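Ribonucleoside-diphosphate reductase, alpha chain (Actinobacillus ureae ATCC 25976, PDB 6DQX) probably reduces ribonucleoside diphosphates to deoxyribonucleotides as the catalytic alpha subunit of a class Id ribonucleotide reductase. Local coordinates at residues F364-K378 / S504-I516. Residues are numbered along the deposited sequence; the frame is centred on the assembly and turned at random.
Sequences FDSFQAMQKNNLIFK and SVIQQAAQRQKYI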
loop_
_atom_site.group_PDB
_atom_site.type_symbol
_atom_site.label_atom_id
_atom_site.label_comp_id
_atom_site.label_asym_id
_atom_site.label_seq_id
_atom_site.Cartn_x
_atom_site.Cartn_y
_atom_site.Cartn_z
ATOM N N PHE A 364 42.812 -18.702 -5.625
ATOM C CA PHE A 364 42.023 -17.533 -5.228
ATOM C C PHE A 364 42.661 -16.755 -4.084
ATOM O O PHE A 364 42.850 -15.540 -4.179
ATOM C CB PHE A 364 40.607 -17.973 -4.829
ATOM C CG PHE A 364 39.673 -16.831 -4.519
ATOM C CD1 PHE A 364 39.635 -16.257 -3.254
ATOM C CD2 PHE A 364 38.824 -16.338 -5.507
ATOM C CE1 PHE A 364 38.765 -15.210 -2.983
ATOM C CE2 PHE A 364 37.954 -15.280 -5.237
ATOM C CZ PHE A 364 37.934 -14.726 -3.986
ATOM N N ASP A 365 42.986 -17.462 -3.005
ATOM C CA ASP A 365 43.622 -16.867 -1.831
ATOM C C ASP A 365 45.142 -16.919 -2.016
ATOM O O ASP A 365 45.780 -17.844 -1.539
ATOM C CB ASP A 365 43.219 -17.650 -0.576
ATOM C CG ASP A 365 43.873 -17.135 0.710
ATOM O OD1 ASP A 365 44.392 -16.005 0.734
ATOM O OD2 ASP A 365 43.857 -17.892 1.707
ATOM N N SER A 366 45.694 -15.935 -2.720
ATOM C CA SER A 366 47.143 -15.875 -2.944
ATOM C C SER A 366 47.645 -14.449 -3.160
ATOM O O SER A 366 46.898 -13.565 -3.549
ATOM C CB SER A 366 47.531 -16.744 -4.143
ATOM O OG SER A 366 47.068 -16.213 -5.359
ATOM N N PHE A 367 48.948 -14.248 -2.959
ATOM C CA PHE A 367 49.577 -12.980 -3.274
ATOM C C PHE A 367 49.427 -12.628 -4.749
ATOM O O PHE A 367 49.146 -11.476 -5.078
ATOM C CB PHE A 367 51.057 -13.077 -2.881
ATOM C CG PHE A 367 51.838 -11.826 -3.121
ATOM C CD1 PHE A 367 51.806 -10.804 -2.196
ATOM C CD2 PHE A 367 52.581 -11.669 -4.267
ATOM C CE1 PHE A 367 52.522 -9.636 -2.415
ATOM C CE2 PHE A 367 53.319 -10.521 -4.484
ATOM C CZ PHE A 367 53.296 -9.510 -3.548
ATOM N N GLN A 368 49.601 -13.597 -5.647
ATOM C CA GLN A 368 49.458 -13.337 -7.080
ATOM C C GLN A 368 48.027 -12.896 -7.446
ATOM O O GLN A 368 47.850 -11.996 -8.282
ATOM C CB GLN A 368 49.872 -14.527 -7.935
ATOM C CG GLN A 368 51.380 -14.732 -7.992
ATOM C CD GLN A 368 51.784 -16.029 -8.688
ATOM O OE1 GLN A 368 50.933 -16.855 -9.067
ATOM N NE2 GLN A 368 53.094 -16.199 -8.899
ATOM N N ALA A 369 47.038 -13.498 -6.805
ATOM C CA ALA A 369 45.622 -13.028 -6.966
ATOM C C ALA A 369 45.471 -11.565 -6.565
ATOM O O ALA A 369 44.862 -10.774 -7.288
ATOM C CB ALA A 369 44.685 -13.879 -6.142
ATOM N N MET A 370 46.069 -11.192 -5.432
ATOM C CA MET A 370 46.027 -9.808 -4.987
ATOM C C MET A 370 46.684 -8.868 -5.988
ATOM O O MET A 370 46.176 -7.781 -6.234
ATOM C CB MET A 370 46.649 -9.644 -3.613
ATOM C CG MET A 370 45.905 -10.387 -2.530
ATOM S SD MET A 370 46.393 -9.857 -0.900
ATOM C CE MET A 370 45.505 -8.314 -0.750
ATOM N N GLN A 371 47.804 -9.288 -6.599
ATOM C CA GLN A 371 48.404 -8.473 -7.661
ATOM C C GLN A 371 47.487 -8.244 -8.840
ATOM O O GLN A 371 47.401 -7.128 -9.365
ATOM C CB GLN A 371 49.703 -9.094 -8.175
ATOM C CG GLN A 371 50.737 -9.186 -7.087
ATOM C CD GLN A 371 52.029 -9.771 -7.620
ATOM O OE1 GLN A 371 52.022 -10.842 -8.247
ATOM N NE2 GLN A 371 53.140 -9.043 -7.433
ATOM N N LYS A 372 46.837 -9.308 -9.284
ATOM C CA LYS A 372 45.894 -9.216 -10.401
ATOM C C LYS A 372 44.661 -8.366 -10.050
ATOM O O LYS A 372 44.144 -7.616 -10.898
ATOM C CB LYS A 372 45.453 -10.609 -10.856
ATOM C CG LYS A 372 46.562 -11.486 -11.467
ATOM C CD LYS A 372 47.122 -10.901 -12.740
ATOM C CE LYS A 372 47.817 -11.985 -13.560
ATOM N NZ LYS A 372 48.516 -11.341 -14.684
ATOM N N ASN A 373 44.233 -8.480 -8.803
ATOM C CA ASN A 373 43.033 -7.744 -8.284
ATOM C C ASN A 373 43.326 -6.245 -8.405
ATOM O O ASN A 373 42.533 -5.483 -8.952
ATOM C CB ASN A 373 42.793 -8.157 -6.837
ATOM C CG ASN A 373 41.425 -7.788 -6.314
ATOM O OD1 ASN A 373 40.440 -7.856 -7.034
ATOM N ND2 ASN A 373 41.364 -7.403 -5.049
ATOM N N ASN A 374 44.506 -5.826 -7.923
ATOM C CA ASN A 374 44.894 -4.444 -8.024
ATOM C C ASN A 374 44.963 -3.956 -9.470
ATOM O O ASN A 374 44.471 -2.867 -9.791
ATOM C CB ASN A 374 46.253 -4.211 -7.338
ATOM C CG ASN A 374 46.637 -2.758 -7.323
ATOM O OD1 ASN A 374 46.057 -1.974 -6.571
ATOM N ND2 ASN A 374 47.653 -2.388 -8.119
ATOM N N LEU A 375 45.599 -4.748 -10.333
ATOM C CA LEU A 375 45.795 -4.394 -11.735
ATOM C C LEU A 375 44.457 -4.225 -12.456
ATOM O O LEU A 375 44.225 -3.237 -13.132
ATOM C CB LEU A 375 46.605 -5.485 -12.442
ATOM C CG LEU A 375 46.777 -5.290 -13.947
ATOM C CD1 LEU A 375 47.500 -3.976 -14.259
ATOM C CD2 LEU A 375 47.495 -6.486 -14.515
ATOM N N ILE A 376 43.609 -5.221 -12.317
ATOM C CA ILE A 376 42.320 -5.218 -13.022
ATOM C C ILE A 376 41.451 -4.036 -12.622
ATOM O O ILE A 376 40.952 -3.278 -13.492
ATOM C CB ILE A 376 41.587 -6.554 -12.803
ATOM C CG1 ILE A 376 42.297 -7.631 -13.639
ATOM C CG2 ILE A 376 40.112 -6.450 -13.189
ATOM C CD1 ILE A 376 41.784 -9.038 -13.447
ATOM N N PHE A 377 41.293 -3.851 -11.320
ATOM C CA PHE A 377 40.372 -2.803 -10.845
ATOM C C PHE A 377 40.928 -1.398 -11.007
ATOM O O PHE A 377 40.185 -0.486 -11.291
ATOM C CB PHE A 377 39.867 -3.155 -9.473
ATOM C CG PHE A 377 38.920 -4.307 -9.525
ATOM C CD1 PHE A 377 37.580 -4.104 -9.876
ATOM C CD2 PHE A 377 39.356 -5.583 -9.318
ATOM C CE1 PHE A 377 36.728 -5.179 -9.959
ATOM C CE2 PHE A 377 38.523 -6.659 -9.433
ATOM C CZ PHE A 377 37.183 -6.447 -9.729
ATOM N N LYS A 378 42.257 -1.252 -10.939
ATOM C CA LYS A 378 42.887 0.009 -11.287
ATOM C C LYS A 378 42.646 0.374 -12.748
ATOM O O LYS A 378 42.364 1.548 -13.085
ATOM C CB LYS A 378 44.398 -0.020 -10.952
ATOM C CG LYS A 378 45.110 1.325 -11.191
ATOM C CD LYS A 378 46.570 1.254 -10.706
ATOM C CE LYS A 378 47.230 2.627 -10.722
ATOM N NZ LYS A 378 47.688 2.992 -12.090
ATOM N N SER A 504 40.139 -14.053 3.050
ATOM C CA SER A 504 40.660 -13.645 1.732
ATOM C C SER A 504 39.602 -12.951 0.864
ATOM O O SER A 504 39.896 -11.973 0.168
ATOM C CB SER A 504 41.356 -14.796 0.991
ATOM O OG SER A 504 40.451 -15.596 0.260
ATOM N N VAL A 505 38.361 -13.424 0.961
ATOM C CA VAL A 505 37.232 -12.783 0.279
ATOM C C VAL A 505 37.107 -11.323 0.738
ATOM O O VAL A 505 37.053 -10.404 -0.072
ATOM C CB VAL A 505 35.925 -13.579 0.524
ATOM C CG1 VAL A 505 34.700 -12.780 0.106
ATOM C CG2 VAL A 505 35.982 -14.904 -0.223
ATOM N N ILE A 506 37.133 -11.120 2.053
ATOM C CA ILE A 506 37.011 -9.793 2.650
ATOM C C ILE A 506 38.202 -8.904 2.310
ATOM O O ILE A 506 38.030 -7.729 1.914
ATOM C CB ILE A 506 36.847 -9.910 4.194
ATOM C CG1 ILE A 506 35.571 -10.684 4.543
ATOM C CG2 ILE A 506 36.866 -8.552 4.876
ATOM C CD1 ILE A 506 34.324 -10.203 3.880
ATOM N N GLN A 507 39.405 -9.469 2.439
ATOM C CA GLN A 507 40.612 -8.708 2.116
ATOM C C GLN A 507 40.705 -8.278 0.653
ATOM O O GLN A 507 41.030 -7.113 0.383
ATOM C CB GLN A 507 41.867 -9.460 2.560
ATOM C CG GLN A 507 41.979 -9.472 4.064
ATOM C CD GLN A 507 43.146 -10.281 4.593
ATOM O OE1 GLN A 507 43.740 -11.101 3.882
ATOM N NE2 GLN A 507 43.429 -10.094 5.866
ATOM N N GLN A 508 40.360 -9.171 -0.280
ATOM C CA GLN A 508 40.300 -8.812 -1.682
ATOM C C GLN A 508 39.271 -7.729 -1.975
ATOM O O GLN A 508 39.514 -6.853 -2.818
ATOM C CB GLN A 508 40.033 -10.025 -2.574
ATOM C CG GLN A 508 41.229 -10.952 -2.732
ATOM C CD GLN A 508 40.983 -12.044 -3.758
ATOM O OE1 GLN A 508 40.047 -11.965 -4.540
ATOM N NE2 GLN A 508 41.793 -13.104 -3.710
ATOM N N ALA A 509 38.120 -7.804 -1.299
ATOM C CA ALA A 509 37.094 -6.764 -1.449
ATOM C C ALA A 509 37.624 -5.428 -0.922
ATOM O O ALA A 509 37.472 -4.380 -1.575
ATOM C CB ALA A 509 35.773 -7.178 -0.757
ATOM N N ALA A 510 38.327 -5.476 0.211
ATOM C CA ALA A 510 38.901 -4.267 0.800
ATOM C C ALA A 510 39.942 -3.658 -0.119
ATOM O O ALA A 510 39.970 -2.437 -0.290
ATOM C CB ALA A 510 39.504 -4.554 2.170
ATOM N N GLN A 511 40.764 -4.516 -0.726
ATOM C CA GLN A 511 41.821 -4.068 -1.617
ATOM C C GLN A 511 41.298 -3.363 -2.852
ATOM O O GLN A 511 41.805 -2.298 -3.198
ATOM C CB GLN A 511 42.728 -5.224 -2.004
ATOM C CG GLN A 511 43.877 -4.841 -2.921
ATOM C CD GLN A 511 44.564 -6.036 -3.580
ATOM O OE1 GLN A 511 43.982 -7.118 -3.742
ATOM N NE2 GLN A 511 45.833 -5.835 -3.958
ATOM N N ARG A 512 40.288 -3.949 -3.525
ATOM C CA ARG A 512 39.758 -3.344 -4.736
ATOM C C ARG A 512 38.804 -2.153 -4.486
ATOM O O ARG A 512 38.585 -1.361 -5.399
ATOM C CB ARG A 512 39.124 -4.397 -5.654
ATOM C CG ARG A 512 37.764 -4.946 -5.190
ATOM C CD ARG A 512 37.186 -5.916 -6.214
ATOM N NE ARG A 512 37.790 -7.228 -6.158
ATOM C CZ ARG A 512 37.414 -8.239 -5.370
ATOM N NH1 ARG A 512 36.394 -8.153 -4.523
ATOM N NH2 ARG A 512 38.061 -9.378 -5.436
ATOM N N GLN A 513 38.298 -2.008 -3.261
ATOM C CA GLN A 513 37.352 -0.939 -2.942
ATOM C C GLN A 513 37.871 0.449 -3.263
ATOM O O GLN A 513 37.075 1.305 -3.657
ATOM C CB GLN A 513 36.868 -1.006 -1.504
ATOM C CG GLN A 513 35.684 -0.090 -1.172
ATOM C CD GLN A 513 34.476 -0.327 -2.070
ATOM O OE1 GLN A 513 33.827 -1.360 -1.985
ATOM N NE2 GLN A 513 34.194 0.632 -2.962
ATOM N N LYS A 514 39.184 0.681 -3.144
ATOM C CA LYS A 514 39.712 2.006 -3.467
ATOM C C LYS A 514 39.519 2.408 -4.925
ATOM O O LYS A 514 39.540 3.610 -5.249
ATOM C CB LYS A 514 41.194 2.154 -3.071
ATOM C CG LYS A 514 42.177 1.408 -3.953
ATOM C CD LYS A 514 43.607 1.570 -3.443
ATOM C CE LYS A 514 43.868 0.711 -2.220
ATOM N NZ LYS A 514 43.875 -0.744 -2.513
ATOM N N TYR A 515 39.319 1.423 -5.809
ATOM C CA TYR A 515 39.094 1.672 -7.224
ATOM C C TYR A 515 37.627 1.680 -7.662
ATOM O O TYR A 515 37.357 1.793 -8.854
ATOM C CB TYR A 515 39.791 0.585 -8.024
ATOM C CG TYR A 515 41.258 0.523 -7.742
ATOM C CD1 TYR A 515 42.061 1.604 -8.035
ATOM C CD2 TYR A 515 41.840 -0.605 -7.174
ATOM C CE1 TYR A 515 43.438 1.572 -7.773
ATOM C CE2 TYR A 515 43.214 -0.638 -6.891
ATOM C CZ TYR A 515 43.992 0.439 -7.227
ATOM O OH TYR A 515 45.355 0.423 -6.964
ATOM N N ILE A 516 36.703 1.558 -6.710
ATOM C CA ILE A 516 35.262 1.374 -7.015
ATOM C C ILE A 516 34.513 2.476 -6.288
ATOM O O ILE A 516 34.536 2.566 -5.050
ATOM C CB ILE A 516 34.773 -0.019 -6.544
ATOM C CG1 ILE A 516 35.454 -1.139 -7.343
ATOM C CG2 ILE A 516 33.242 -0.138 -6.688
ATOM C CD1 ILE A 516 35.330 -2.510 -6.701
HETATM O O HOH W 1 45.678 -1.840 -3.989
#
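N373 meets Q508, Q511 and R512 with both polar atoms of its amide. ND2 donates to Q511 OE1 at 2.9 Å, nearly straight (168°) but well above the carbonyl plane of Q511. It also donates to Q508 O at 2.9 Å; both acceptors lie close to the N373 amide plane. OD1 receives R512 NE on a lone pair, at 2.9 Å, with a weak second bond from NH2. These bonds fix the amide's rotation. Q511 NE2 donates a hydrogen bond to M370 O, which also accepts from N374 N, the two donors arriving from opposite faces of the carbonyl. N374 OD1 takes the Y515 hydroxyl at 2.5 Å, and a water joins the same oxygen to K514 NZ.

The two helices, both in the ribonucleotide reductase barrel domain, run roughly parallel, with axes 9.3 Å apart and crossing at -32°; polar side chains fill much of their buried interface. R512 chi1 (74°) and an extended chi2 set CD over the F377 ring, 3.6 Å from its centroid, a CH-pi contact; the bend at chi3 turns NE to N373. K378 CB covers a face of Y515. In the second shell, Q520 OE1 binds R512 NH1, W353 makes a cation-pi contact with R512, and W353 NE1 holds Q508 OE1.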